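4-alpha-glucanotransferase (Aquifex aeolicus, PDB 1TZ7) belongs to the amylomaltases, or disproportionating enzymes, a family of glucanotransferases built around a parallel eight-stranded beta/alpha barrel. Local coordinates at residues Lys54-Pro65 / Arg219-Pro228; Ile371-Phe379 / Glu387-Glu395. All blocks are in the same frame, centred on the assembly; numbering follows the deposited sequence.

Contact 1: residues Lys54-Pro65 / Arg219-Pro228; sequences KECGFSLWQVLP and RGISIVGDLP
Leu60, Trp61 and Gln62 pair in parallel with Ser222, Ile223 and Val224, the axes of strands 60-62 and 222-227 approaching to 4.6 Å at an angle of 20°. Four backbone hydrogen bonds join them: Ser222 N and Val224 N donate to Ser59 O and Trp61 O, and Trp61 N and Val63 N to Ser222 O and Val224 O. Gln62 and Val224 lie on one face of the sheet. With CG anti to the backbone N (chi1 -171°) and the chain extended beyond it, Gln62 slants across Val224, Gln62 NE2 lying 3.7 Å from Val224 CG1, and is long enough for NE2 to bond Tyr400 OH. Trp61 and Ile223 point together to the other face, where Trp61 CE3 meets Ile223 CG1 at 4.2 Å; Leu28 O satisfies the buried NE1. Beyond the strand pairing, Pro65 CD packs 3.6 Å from Asp226 CB, while Asp226 OD1 bonds Tyr78 OH. Gly57 and Gly220, both with positive phi, close helices 44-56 and 192-218 in Schellman motifs, turning the chain into each strand. These helices cover the Trp61 face with Leu50, Trp209 and Leu212, and strand 23-27 pairs with the other edge of strand 60-62.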
loop_
_atom_site.group_PDB
_atom_site.type_symbol
_atom_site.label_atom_id
_atom_site.label_comp_id
_atom_site.label_asym_id
_atom_site.label_seq_id
_atom_site.Cartn_x
_atom_site.Cartn_y
_atom_site.Cartn_z
ATOM N N LYS A 54 -6.205 -19.979 3.835
ATOM C CA LYS A 54 -6.222 -21.280 3.174
ATOM C C LYS A 54 -7.380 -22.144 3.674
ATOM O O LYS A 54 -8.114 -22.729 2.878
ATOM C CB LYS A 54 -4.889 -22.003 3.406
ATOM C CG LYS A 54 -4.771 -23.371 2.701
ATOM C CD LYS A 54 -5.053 -23.261 1.206
ATOM C CE LYS A 54 -4.591 -24.499 0.461
ATOM N NZ LYS A 54 -5.377 -25.694 0.846
ATOM N N GLU A 55 -7.538 -22.219 4.994
ATOM C CA GLU A 55 -8.566 -23.070 5.601
ATOM C C GLU A 55 -9.971 -22.633 5.169
ATOM O O GLU A 55 -10.843 -23.467 4.941
ATOM C CB GLU A 55 -8.455 -23.040 7.139
ATOM C CG GLU A 55 -8.419 -24.421 7.786
ATOM C CD GLU A 55 -9.777 -25.105 7.791
ATOM O OE1 GLU A 55 -10.792 -24.422 7.575
ATOM O OE2 GLU A 55 -9.828 -26.324 8.014
ATOM N N CYS A 56 -10.173 -21.319 5.059
ATOM C CA CYS A 56 -11.472 -20.756 4.672
ATOM C C CYS A 56 -11.756 -20.947 3.178
ATOM O O CYS A 56 -12.909 -21.022 2.769
ATOM C CB CYS A 56 -11.523 -19.256 5.007
ATOM S SG CYS A 56 -11.606 -18.880 6.776
ATOM N N GLY A 57 -10.693 -21.010 2.373
ATOM C CA GLY A 57 -10.824 -21.115 0.921
ATOM C C GLY A 57 -10.549 -19.794 0.190
ATOM O O GLY A 57 -10.815 -19.675 -1.010
ATOM N N PHE A 58 -10.025 -18.808 0.911
ATOM C CA PHE A 58 -9.615 -17.543 0.295
ATOM C C PHE A 58 -8.420 -17.768 -0.616
ATOM O O PHE A 58 -7.596 -18.648 -0.363
ATOM C CB PHE A 58 -9.235 -16.515 1.365
ATOM C CG PHE A 58 -10.410 -15.911 2.084
ATOM C CD1 PHE A 58 -11.227 -14.983 1.450
ATOM C CD2 PHE A 58 -10.684 -16.250 3.400
ATOM C CE1 PHE A 58 -12.307 -14.412 2.115
ATOM C CE2 PHE A 58 -11.764 -15.681 4.071
ATOM C CZ PHE A 58 -12.574 -14.760 3.422
ATOM N N SER A 59 -8.324 -16.958 -1.677
ATOM C CA SER A 59 -7.206 -17.047 -2.628
ATOM C C SER A 59 -6.416 -15.735 -2.732
ATOM O O SER A 59 -5.405 -15.675 -3.428
ATOM C CB SER A 59 -7.719 -17.411 -4.011
ATOM O OG SER A 59 -8.414 -18.633 -4.000
ATOM N N LEU A 60 -6.882 -14.688 -2.055
ATOM C CA LEU A 60 -6.282 -13.356 -2.208
ATOM C C LEU A 60 -6.015 -12.704 -0.863
ATOM O O LEU A 60 -6.810 -12.819 0.059
ATOM C CB LEU A 60 -7.191 -12.444 -3.044
ATOM C CG LEU A 60 -7.493 -12.894 -4.469
ATOM C CD1 LEU A 60 -8.650 -12.096 -5.034
ATOM C CD2 LEU A 60 -6.264 -12.754 -5.344
ATOM N N TRP A 61 -4.884 -12.016 -0.773
ATOM C CA TRP A 61 -4.558 -11.194 0.371
ATOM C C TRP A 61 -4.096 -9.824 -0.117
ATOM O O TRP A 61 -3.113 -9.723 -0.849
ATOM C CB TRP A 61 -3.444 -11.856 1.189
ATOM C CG TRP A 61 -2.963 -11.035 2.345
ATOM C CD1 TRP A 61 -3.677 -10.098 3.047
ATOM C CD2 TRP A 61 -1.664 -11.075 2.941
ATOM N NE1 TRP A 61 -2.899 -9.555 4.042
ATOM C CE2 TRP A 61 -1.656 -10.137 4.001
ATOM C CE3 TRP A 61 -0.494 -11.813 2.691
ATOM C CZ2 TRP A 61 -0.529 -9.917 4.802
ATOM C CZ3 TRP A 61 0.622 -11.590 3.489
ATOM C CH2 TRP A 61 0.594 -10.650 4.530
ATOM N N GLN A 62 -4.805 -8.773 0.281
ATOM C CA GLN A 62 -4.409 -7.415 -0.089
ATOM C C GLN A 62 -3.777 -6.683 1.078
ATOM O O GLN A 62 -4.345 -6.611 2.165
ATOM C CB GLN A 62 -5.594 -6.611 -0.633
ATOM C CG GLN A 62 -5.168 -5.249 -1.232
ATOM C CD GLN A 62 -6.273 -4.553 -2.021
ATOM O OE1 GLN A 62 -6.390 -3.332 -1.978
ATOM N NE2 GLN A 62 -7.064 -5.320 -2.738
ATOM N N VAL A 63 -2.589 -6.144 0.838
ATOM C CA VAL A 63 -1.896 -5.334 1.812
ATOM C C VAL A 63 -1.793 -3.902 1.304
ATOM O O VAL A 63 -2.053 -3.629 0.134
ATOM C CB VAL A 63 -0.462 -5.881 2.085
ATOM C CG1 VAL A 63 -0.527 -7.208 2.827
ATOM C CG2 VAL A 63 0.328 -6.032 0.772
ATOM N N LEU A 64 -1.417 -2.990 2.192
ATOM C CA LEU A 64 -1.064 -1.630 1.790
ATOM C C LEU A 64 0.436 -1.595 1.441
ATOM O O LEU A 64 1.132 -2.601 1.603
ATOM C CB LEU A 64 -1.394 -0.637 2.915
ATOM C CG LEU A 64 -2.755 -0.850 3.610
ATOM C CD1 LEU A 64 -2.909 0.080 4.789
ATOM C CD2 LEU A 64 -3.901 -0.662 2.622
ATOM N N PRO A 65 0.931 -0.456 0.956
ATOM C CA PRO A 65 2.350 -0.338 0.606
ATOM C C PRO A 65 3.264 -0.711 1.769
ATOM O O PRO A 65 2.961 -0.404 2.918
ATOM C CB PRO A 65 2.502 1.146 0.242
ATOM C CG PRO A 65 1.141 1.571 -0.172
ATOM C CD PRO A 65 0.197 0.797 0.701
ATOM N N ARG A 219 0.186 -22.281 -1.130
ATOM C CA ARG A 219 -1.196 -22.515 -0.722
ATOM C C ARG A 219 -2.200 -21.786 -1.654
ATOM O O ARG A 219 -3.375 -21.663 -1.338
ATOM C CB ARG A 219 -1.392 -22.074 0.740
ATOM C CG ARG A 219 -0.730 -23.021 1.738
ATOM C CD ARG A 219 -0.410 -22.408 3.090
ATOM N NE ARG A 219 0.290 -23.370 3.945
ATOM C CZ ARG A 219 1.588 -23.671 3.843
ATOM N NH1 ARG A 219 2.127 -24.566 4.662
ATOM N NH2 ARG A 219 2.351 -23.072 2.931
ATOM N N GLY A 220 -1.712 -21.322 -2.801
ATOM C CA GLY A 220 -2.571 -20.796 -3.851
ATOM C C GLY A 220 -3.067 -19.384 -3.571
ATOM O O GLY A 220 -4.027 -18.913 -4.196
ATOM N N ILE A 221 -2.414 -18.706 -2.634
ATOM C CA ILE A 221 -2.792 -17.353 -2.265
ATOM C C ILE A 221 -1.947 -16.353 -3.042
ATOM O O ILE A 221 -0.709 -16.377 -2.965
ATOM C CB ILE A 221 -2.620 -17.139 -0.746
ATOM C CG1 ILE A 221 -3.589 -18.043 0.030
ATOM C CG2 ILE A 221 -2.869 -15.672 -0.376
ATOM C CD1 ILE A 221 -3.198 -18.257 1.465
ATOM N N SER A 222 -2.619 -15.476 -3.798
ATOM C CA SER A 222 -1.952 -14.390 -4.504
ATOM C C SER A 222 -2.025 -13.122 -3.667
ATOM O O SER A 222 -3.054 -12.829 -3.053
ATOM C CB SER A 222 -2.617 -14.145 -5.869
ATOM O OG SER A 222 -2.478 -15.257 -6.722
ATOM N N ILE A 223 -0.936 -12.369 -3.644
ATOM C CA ILE A 223 -0.867 -11.178 -2.838
ATOM C C ILE A 223 -1.051 -9.943 -3.693
ATOM O O ILE A 223 -0.331 -9.730 -4.675
ATOM C CB ILE A 223 0.476 -11.112 -2.063
ATOM C CG1 ILE A 223 0.693 -12.410 -1.271
ATOM C CG2 ILE A 223 0.476 -9.910 -1.114
ATOM C CD1 ILE A 223 2.069 -12.526 -0.615
ATOM N N VAL A 224 -2.032 -9.131 -3.320
ATOM C CA VAL A 224 -2.261 -7.856 -3.953
ATOM C C VAL A 224 -1.520 -6.764 -3.184
ATOM O O VAL A 224 -1.849 -6.464 -2.044
ATOM C CB VAL A 224 -3.771 -7.520 -4.000
ATOM C CG1 VAL A 224 -4.009 -6.204 -4.720
ATOM C CG2 VAL A 224 -4.549 -8.654 -4.670
ATOM N N GLY A 225 -0.513 -6.191 -3.817
ATOM C CA GLY A 225 0.209 -5.083 -3.254
ATOM C C GLY A 225 -0.262 -3.773 -3.822
ATOM O O GLY A 225 -1.114 -3.737 -4.700
ATOM N N ASP A 226 0.303 -2.692 -3.320
ATOM C CA ASP A 226 -0.249 -1.371 -3.526
ATOM C C ASP A 226 0.861 -0.409 -3.933
ATOM O O ASP A 226 1.843 -0.242 -3.208
ATOM C CB ASP A 226 -0.920 -0.884 -2.243
ATOM C CG ASP A 226 -1.867 0.275 -2.481
ATOM O OD1 ASP A 226 -2.834 0.424 -1.693
ATOM O OD2 ASP A 226 -1.728 1.092 -3.421
ATOM N N LEU A 227 0.700 0.210 -5.098
ATOM C CA LEU A 227 1.697 1.147 -5.630
ATOM C C LEU A 227 1.156 2.560 -5.583
ATOM O O LEU A 227 0.282 2.916 -6.371
ATOM C CB LEU A 227 2.042 0.791 -7.081
ATOM C CG LEU A 227 3.287 -0.061 -7.283
ATOM C CD1 LEU A 227 3.024 -1.484 -6.841
ATOM C CD2 LEU A 227 3.731 -0.018 -8.743
ATOM N N PRO A 228 1.669 3.375 -4.666
ATOM C CA PRO A 228 1.319 4.791 -4.632
ATOM C C PRO A 228 1.683 5.476 -5.939
ATOM O O PRO A 228 2.693 5.135 -6.535
ATOM C CB PRO A 228 2.171 5.337 -3.475
ATOM C CG PRO A 228 2.516 4.151 -2.661
ATOM C CD PRO A 228 2.618 3.014 -3.601
HETATM O O HOH W 1 -4.064 -1.645 -0.916
HETATM O O HOH W 2 1.967 -3.107 -1.109
#

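Contact 2: residues Ile371-Phe379 / Glu387-Glu395; sequences IPGSRVIEF and EHLPHNVEE
Arg375 sets its CG beside the backbone N and bends at chi2 (-74°), which carries its chain over His388 and brings the guanidinium among Glu387, Asn392 and Glu394. Arg375 CD sits above the centre of the His388 imidazole, 4.2 Å from the centroid, in a CH-pi contact. His388 likewise has its CG beside the backbone N, and this lays the ring between Arg375 and Phe379. Phe379 CB covers the opposite face, and its ring turns an edge to the imidazole in an offset edge-to-face pair, the planes 75° apart. Within the imidazole plane His388 ND1 accepts a nearly straight bond (169°) from Val376 N, 3.0 Å away. Histidine suits this place because it offers two flat faces for packing and an in-plane acceptor for a backbone N-H.

Strand 373-376 is one of the parallel strands of the beta/alpha barrel, and the chain between it and strand 397-400 contains 3-10 turns rather than the helix usual in such a connection. Arginine can reach several parts of this loop at once. Arg375 NH1 forms a salt bridge to Glu394 OE1 at 3.1 Å, with weak hydrogen-bond geometry. Arg375 NH2 makes a weak bond to Glu387 O at 2.9 Å. A second weak bond from NH2 goes to Asn392 O, at the guanidinium edge. Glu387 OE2 stands over the guanidinium face, 3.6 Å from Arg375 NE, so that long pairing is one of charge, with no N-H aimed at the oxygen. Val393 CG2 supports the aliphatic part, 4.1 Å from Arg375 CG. On the apolar side Ile377 CD1 meets the ring of Pro390 at CG, 4.1 Å away, and Leu444 of helix 437-447 touches both residues.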
loop_
_atom_site.group_PDB
_atom_site.type_symbol
_atom_site.label_atom_id
_atom_site.label_comp_id
_atom_site.label_asym_id
_atom_site.label_seq_id
_atom_site.Cartn_x
_atom_site.Cartn_y
_atom_site.Cartn_z
ATOM N N ILE A 371 -7.598 -3.704 -17.746
ATOM C CA ILE A 371 -7.258 -3.608 -16.343
ATOM C C ILE A 371 -8.546 -3.571 -15.513
ATOM O O ILE A 371 -9.402 -2.718 -15.738
ATOM C CB ILE A 371 -6.418 -2.345 -16.097
ATOM C CG1 ILE A 371 -5.083 -2.449 -16.854
ATOM C CG2 ILE A 371 -6.180 -2.141 -14.606
ATOM C CD1 ILE A 371 -4.275 -1.149 -16.881
ATOM N N PRO A 372 -8.692 -4.506 -14.561
ATOM C CA PRO A 372 -9.867 -4.519 -13.683
ATOM C C PRO A 372 -9.978 -3.239 -12.881
ATOM O O PRO A 372 -8.969 -2.746 -12.372
ATOM C CB PRO A 372 -9.603 -5.714 -12.750
ATOM C CG PRO A 372 -8.146 -5.999 -12.874
ATOM C CD PRO A 372 -7.758 -5.602 -14.248
ATOM N N GLY A 373 -11.189 -2.709 -12.775
ATOM C CA GLY A 373 -11.453 -1.564 -11.928
ATOM C C GLY A 373 -11.737 -1.968 -10.492
ATOM O O GLY A 373 -11.644 -3.144 -10.132
ATOM N N SER A 374 -12.080 -0.985 -9.675
ATOM C CA SER A 374 -12.468 -1.220 -8.292
ATOM C C SER A 374 -13.937 -0.821 -8.090
ATOM O O SER A 374 -14.399 0.174 -8.637
ATOM C CB SER A 374 -11.566 -0.409 -7.342
ATOM O OG SER A 374 -10.227 -0.872 -7.386
ATOM N N ARG A 375 -14.658 -1.612 -7.307
ATOM C CA ARG A 375 -15.995 -1.235 -6.847
ATOM C C ARG A 375 -16.127 -1.492 -5.351
ATOM O O ARG A 375 -15.495 -2.387 -4.807
ATOM C CB ARG A 375 -17.068 -2.020 -7.602
ATOM C CG ARG A 375 -17.001 -1.885 -9.110
ATOM C CD ARG A 375 -17.487 -0.544 -9.641
ATOM N NE ARG A 375 -17.163 -0.388 -11.057
ATOM C CZ ARG A 375 -17.905 -0.865 -12.064
ATOM N NH1 ARG A 375 -17.517 -0.676 -13.316
ATOM N NH2 ARG A 375 -19.035 -1.523 -11.821
ATOM N N VAL A 376 -16.956 -0.694 -4.697
ATOM C CA VAL A 376 -17.099 -0.744 -3.248
ATOM C C VAL A 376 -18.575 -0.658 -2.904
ATOM O O VAL A 376 -19.236 0.314 -3.237
ATOM C CB VAL A 376 -16.332 0.432 -2.562
ATOM C CG1 VAL A 376 -16.331 0.266 -1.044
ATOM C CG2 VAL A 376 -14.901 0.513 -3.082
ATOM N N ILE A 377 -19.094 -1.683 -2.243
ATOM C CA ILE A 377 -20.537 -1.773 -2.005
ATOM C C ILE A 377 -21.022 -0.693 -1.035
ATOM O O ILE A 377 -22.207 -0.358 -1.010
ATOM C CB ILE A 377 -20.923 -3.176 -1.493
ATOM C CG1 ILE A 377 -22.427 -3.402 -1.663
ATOM C CG2 ILE A 377 -20.514 -3.352 -0.034
ATOM C CD1 ILE A 377 -22.817 -4.835 -1.711
ATOM N N GLU A 378 -20.100 -0.143 -0.250
ATOM C CA GLU A 378 -20.413 0.986 0.638
ATOM C C GLU A 378 -20.871 2.239 -0.147
ATOM O O GLU A 378 -21.575 3.090 0.391
ATOM C CB GLU A 378 -19.194 1.331 1.499
ATOM C CG GLU A 378 -19.517 2.188 2.700
ATOM C CD GLU A 378 -18.347 2.340 3.638
ATOM O OE1 GLU A 378 -17.852 3.475 3.789
ATOM O OE2 GLU A 378 -17.923 1.324 4.232
ATOM N N PHE A 379 -20.458 2.334 -1.413
ATOM C CA PHE A 379 -20.837 3.464 -2.285
ATOM C C PHE A 379 -22.131 3.189 -3.080
ATOM O O PHE A 379 -22.516 3.985 -3.930
ATOM C CB PHE A 379 -19.708 3.769 -3.288
ATOM C CG PHE A 379 -18.430 4.295 -2.653
ATOM C CD1 PHE A 379 -17.227 4.231 -3.350
ATOM C CD2 PHE A 379 -18.434 4.856 -1.377
ATOM C CE1 PHE A 379 -16.053 4.712 -2.788
ATOM C CE2 PHE A 379 -17.258 5.337 -0.814
ATOM C CZ PHE A 379 -16.067 5.264 -1.524
ATOM N N GLU A 387 -23.077 2.305 -10.008
ATOM C CA GLU A 387 -22.273 1.273 -10.643
ATOM C C GLU A 387 -21.648 0.324 -9.597
ATOM O O GLU A 387 -21.045 -0.685 -9.949
ATOM C CB GLU A 387 -21.173 1.911 -11.521
ATOM C CG GLU A 387 -20.050 2.585 -10.744
ATOM C CD GLU A 387 -19.145 3.438 -11.633
ATOM O OE1 GLU A 387 -19.588 4.515 -12.074
ATOM O OE2 GLU A 387 -17.997 3.031 -11.883
ATOM N N HIS A 388 -21.807 0.661 -8.316
ATOM C CA HIS A 388 -21.275 -0.158 -7.241
ATOM C C HIS A 388 -22.329 -1.125 -6.672
ATOM O O HIS A 388 -22.036 -1.906 -5.768
ATOM C CB HIS A 388 -20.729 0.725 -6.123
ATOM C CG HIS A 388 -19.640 1.651 -6.562
ATOM N ND1 HIS A 388 -18.337 1.523 -6.130
ATOM C CD2 HIS A 388 -19.659 2.725 -7.387
ATOM C CE1 HIS A 388 -17.601 2.478 -6.673
ATOM N NE2 HIS A 388 -18.380 3.220 -7.439
ATOM N N LEU A 389 -23.547 -1.069 -7.198
ATOM C CA LEU A 389 -24.543 -2.100 -6.903
ATOM C C LEU A 389 -24.112 -3.441 -7.543
ATOM O O LEU A 389 -23.599 -3.465 -8.660
ATOM C CB LEU A 389 -25.926 -1.684 -7.422
ATOM C CG LEU A 389 -26.629 -0.585 -6.606
ATOM C CD1 LEU A 389 -27.744 0.062 -7.411
ATOM C CD2 LEU A 389 -27.166 -1.145 -5.301
ATOM N N PRO A 390 -24.307 -4.540 -6.819
ATOM C CA PRO A 390 -23.880 -5.868 -7.283
ATOM C C PRO A 390 -24.248 -6.161 -8.737
ATOM O O PRO A 390 -23.410 -6.654 -9.491
ATOM C CB PRO A 390 -24.619 -6.812 -6.348
ATOM C CG PRO A 390 -24.786 -6.038 -5.091
ATOM C CD PRO A 390 -24.933 -4.596 -5.489
ATOM N N HIS A 391 -25.478 -5.849 -9.130
ATOM C CA HIS A 391 -25.949 -6.195 -10.469
ATOM C C HIS A 391 -25.335 -5.339 -11.581
ATOM O O HIS A 391 -25.536 -5.620 -12.764
ATOM C CB HIS A 391 -27.482 -6.173 -10.532
ATOM C CG HIS A 391 -28.092 -4.807 -10.662
ATOM N ND1 HIS A 391 -28.892 -4.261 -9.684
ATOM C CD2 HIS A 391 -28.080 -3.911 -11.679
ATOM C CE1 HIS A 391 -29.323 -3.077 -10.081
ATOM N NE2 HIS A 391 -28.843 -2.842 -11.286
ATOM N N ASN A 392 -24.576 -4.314 -11.195
ATOM C CA ASN A 392 -23.891 -3.446 -12.154
ATOM C C ASN A 392 -22.377 -3.713 -12.226
ATOM O O ASN A 392 -21.680 -3.111 -13.033
ATOM C CB ASN A 392 -24.146 -1.962 -11.799
ATOM C CG ASN A 392 -25.490 -1.468 -12.296
ATOM O OD1 ASN A 392 -25.963 -1.889 -13.341
ATOM N ND2 ASN A 392 -26.118 -0.560 -11.536
ATOM N N VAL A 393 -21.881 -4.621 -11.379
ATOM C CA VAL A 393 -20.453 -4.925 -11.341
ATOM C C VAL A 393 -20.113 -6.041 -12.340
ATOM O O VAL A 393 -20.529 -7.198 -12.171
ATOM C CB VAL A 393 -19.991 -5.346 -9.914
ATOM C CG1 VAL A 393 -18.504 -5.674 -9.906
ATOM C CG2 VAL A 393 -20.293 -4.248 -8.907
ATOM N N GLU A 394 -19.357 -5.680 -13.376
ATOM C CA GLU A 394 -18.949 -6.622 -14.419
ATOM C C GLU A 394 -17.858 -7.546 -13.898
ATOM O O GLU A 394 -17.301 -7.321 -12.824
ATOM C CB GLU A 394 -18.424 -5.857 -15.655
ATOM C CG GLU A 394 -19.376 -4.794 -16.191
ATOM C CD GLU A 394 -19.028 -3.389 -15.714
ATOM O OE1 GLU A 394 -18.631 -3.238 -14.546
ATOM O OE2 GLU A 394 -19.160 -2.435 -16.516
ATOM N N GLU A 395 -17.546 -8.577 -14.675
ATOM C CA GLU A 395 -16.614 -9.631 -14.244
ATOM C C GLU A 395 -15.224 -9.077 -13.955
ATOM O O GLU A 395 -14.598 -9.438 -12.945
ATOM C CB GLU A 395 -16.514 -10.725 -15.306
ATOM C CG GLU A 395 -17.649 -11.750 -15.263
ATOM C CD GLU A 395 -18.856 -11.349 -16.110
ATOM O OE1 GLU A 395 -19.782 -12.188 -16.262
ATOM O OE2 GLU A 395 -18.883 -10.201 -16.621
#

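Contact 1 comes first along the chain and is complete before contact 2 begins. Their centres lie about 19 Å apart and their nearest atoms about 7 Å apart, so they do not touch, yet both belong to the same parallel barrel sheet. Contact 1 joins the second and third strands, adjacent although a long, mainly helical insertion separates them in sequence. Contact 2, farther from the centre of the chain, folds a short loop back on the sixth strand, 373-376. Strands 23-27, 452-456 and 397-400 come between 60-62 and 373-376, with Tyr400 reaching both regions. The contacts thus hold different parts of one barrel, which makes neighbours of strands distant in sequence.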